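Local coordinates for restriction endonuclease r.bpuji (Bacillus pumilus, PDB 2VLA), which recognises a specific DNA sequence as the N-terminal domain of a larger restriction enzyme that probably cleaves DNA as an endonuclease, at residues V125-V129 with A255-F260. Residues are numbered along the deposited sequence; the frame is centred on the assembly and turned at random. Where two conformers were deposited one is given.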
loop_
_atom_site.group_PDB
_atom_site.type_symbol
_atom_site.label_atom_id
_atom_site.label_comp_id
_atom_site.label_asym_id
_atom_site.label_seq_id
_atom_site.Cartn_x
_atom_site.Cartn_y
_atom_site.Cartn_z
ATOM N N VAL A 125 14.202 1.488 2.639
ATOM C CA VAL A 125 14.349 1.628 1.183
ATOM C C VAL A 125 15.609 0.915 0.680
ATOM O O VAL A 125 15.548 0.110 -0.235
ATOM C CB VAL A 125 14.425 3.125 0.755
ATOM C CG1 VAL A 125 14.714 3.233 -0.759
ATOM C CG2 VAL A 125 13.145 3.873 1.120
ATOM N N ILE A 126 16.730 1.191 1.325
ATOM C CA ILE A 126 17.993 0.590 0.963
ATOM C C ILE A 126 17.935 -0.941 1.083
ATOM O O ILE A 126 18.465 -1.641 0.259
ATOM C CB ILE A 126 19.140 1.177 1.836
ATOM C CG1 ILE A 126 19.390 2.636 1.437
ATOM C CG2 ILE A 126 20.412 0.347 1.717
ATOM C CD1 ILE A 126 20.334 3.395 2.357
ATOM N N GLU A 127 17.260 -1.443 2.112
ATOM C CA GLU A 127 17.081 -2.891 2.264
ATOM C C GLU A 127 16.302 -3.480 1.073
ATOM O O GLU A 127 16.682 -4.507 0.518
ATOM C CB GLU A 127 16.360 -3.215 3.575
ATOM C CG GLU A 127 17.235 -3.079 4.825
ATOM C CD GLU A 127 16.455 -3.278 6.116
ATOM O OE1 GLU A 127 15.339 -3.829 6.058
ATOM O OE2 GLU A 127 16.970 -2.890 7.190
ATOM N N LYS A 128 15.215 -2.822 0.688
ATOM C CA LYS A 128 14.360 -3.344 -0.359
ATOM C C LYS A 128 15.053 -3.262 -1.719
ATOM O O LYS A 128 15.019 -4.200 -2.492
ATOM C CB LYS A 128 13.016 -2.614 -0.364
ATOM C CG LYS A 128 12.182 -2.963 0.847
ATOM C CD LYS A 128 10.860 -2.225 0.907
ATOM C CE LYS A 128 10.169 -2.486 2.253
ATOM N NZ LYS A 128 8.894 -1.769 2.394
ATOM N N VAL A 129 15.740 -2.162 -1.961
ATOM C CA VAL A 129 16.546 -2.027 -3.162
ATOM C C VAL A 129 17.686 -3.071 -3.165
ATOM O O VAL A 129 17.975 -3.709 -4.209
ATOM C CB VAL A 129 17.109 -0.605 -3.286
ATOM C CG1 VAL A 129 18.252 -0.556 -4.284
ATOM C CG2 VAL A 129 15.988 0.379 -3.676
ATOM N N ALA A 255 13.061 3.082 -8.596
ATOM C CA ALA A 255 13.877 3.393 -7.420
ATOM C C ALA A 255 15.362 3.154 -7.684
ATOM O O ALA A 255 16.228 3.599 -6.927
ATOM C CB ALA A 255 13.409 2.546 -6.239
ATOM N N TYR A 256 15.648 2.445 -8.752
ATOM C CA TYR A 256 16.998 1.944 -9.006
ATOM C C TYR A 256 17.868 2.952 -9.778
ATOM O O TYR A 256 19.027 2.689 -10.049
ATOM C CB TYR A 256 16.918 0.594 -9.718
ATOM C CG TYR A 256 16.415 -0.496 -8.807
ATOM C CD1 TYR A 256 15.040 -0.702 -8.619
ATOM C CD2 TYR A 256 17.286 -1.226 -8.036
ATOM C CE1 TYR A 256 14.562 -1.658 -7.740
ATOM C CE2 TYR A 256 16.819 -2.186 -7.132
ATOM C CZ TYR A 256 15.438 -2.395 -6.994
ATOM O OH TYR A 256 14.978 -3.322 -6.092
ATOM N N LYS A 257 17.319 4.120 -10.078
ATOM C CA LYS A 257 18.099 5.163 -10.747
ATOM C C LYS A 257 18.613 6.205 -9.750
ATOM O O LYS A 257 19.156 7.229 -10.142
ATOM C CB LYS A 257 17.263 5.843 -11.820
ATOM C CG LYS A 257 16.205 6.774 -11.277
ATOM C CD LYS A 257 15.425 7.429 -12.393
ATOM C CE LYS A 257 14.371 8.385 -11.849
ATOM N NZ LYS A 257 13.502 8.954 -12.931
ATOM N N TYR A 258 18.397 5.954 -8.462
ATOM C CA TYR A 258 18.881 6.835 -7.432
ATOM C C TYR A 258 20.078 6.235 -6.710
ATOM O O TYR A 258 20.132 5.033 -6.466
ATOM C CB TYR A 258 17.752 7.137 -6.429
ATOM C CG TYR A 258 16.570 7.845 -7.054
ATOM C CD1 TYR A 258 15.540 7.128 -7.651
ATOM C CD2 TYR A 258 16.490 9.237 -7.061
ATOM C CE1 TYR A 258 14.482 7.772 -8.248
ATOM C CE2 TYR A 258 15.432 9.882 -7.633
ATOM C CZ TYR A 258 14.430 9.150 -8.246
ATOM O OH TYR A 258 13.340 9.806 -8.823
ATOM N N ASP A 259 21.058 7.083 -6.407
ATOM C CA ASP A 259 22.208 6.687 -5.606
ATOM C C ASP A 259 21.957 7.066 -4.148
ATOM O O ASP A 259 21.957 8.235 -3.803
ATOM C CB ASP A 259 23.471 7.394 -6.133
ATOM C CG ASP A 259 24.716 7.061 -5.330
ATOM O OD1 ASP A 259 24.631 6.255 -4.370
ATOM O OD2 ASP A 259 25.786 7.608 -5.660
ATOM N N PHE A 260 21.711 6.068 -3.305
ATOM C CA PHE A 260 21.257 6.339 -1.936
ATOM C C PHE A 260 22.403 6.634 -0.986
ATOM O O PHE A 260 22.201 6.749 0.231
ATOM C CB PHE A 260 20.404 5.186 -1.411
ATOM C CG PHE A 260 19.103 5.044 -2.121
ATOM C CD1 PHE A 260 18.137 6.037 -2.028
ATOM C CD2 PHE A 260 18.857 3.962 -2.925
ATOM C CE1 PHE A 260 16.956 5.928 -2.711
ATOM C CE2 PHE A 260 17.677 3.857 -3.617
ATOM C CZ PHE A 260 16.726 4.841 -3.510
#
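V129 divides its two methyl branches between two aromatic rings of the 255-260 segment. CG1, anti to the backbone N (chi1 163°), lies 3.6 Å from CE2 of Y256, while CG2 reaches CE2 of F260 at 3.9 Å and also approaches the methyl group of A255. The beta-branch of valine suits this place, since it offers one methyl to each ring, and the small A255 probably allows the loop to approach the helix. The carbonyl oxygen of V129 lies at the edge of the Y256 ring, near its plane, 3.5 Å from CE2, while CG2 stands over the rim of one face. Tyrosine combines this apolar ring with a hydroxyl bonded to the I133 carbonyl; no hydrogen bond joins the segments. One turn before V129, buried V125 sets CG1 over a face of the F260 ring, 4.2 Å from its centroid, a CH-pi contact; the flat ring also receives V129 obliquely. The solvent side is at I126, an exposed residue that meets F260 chiefly through CG1, 4.0 Å from CB. Helix 122-130 thus packs against the loop between helices 237-244 and 263-278, and F269 of the latter meets F260 edge-to-face and touches V125 and A255.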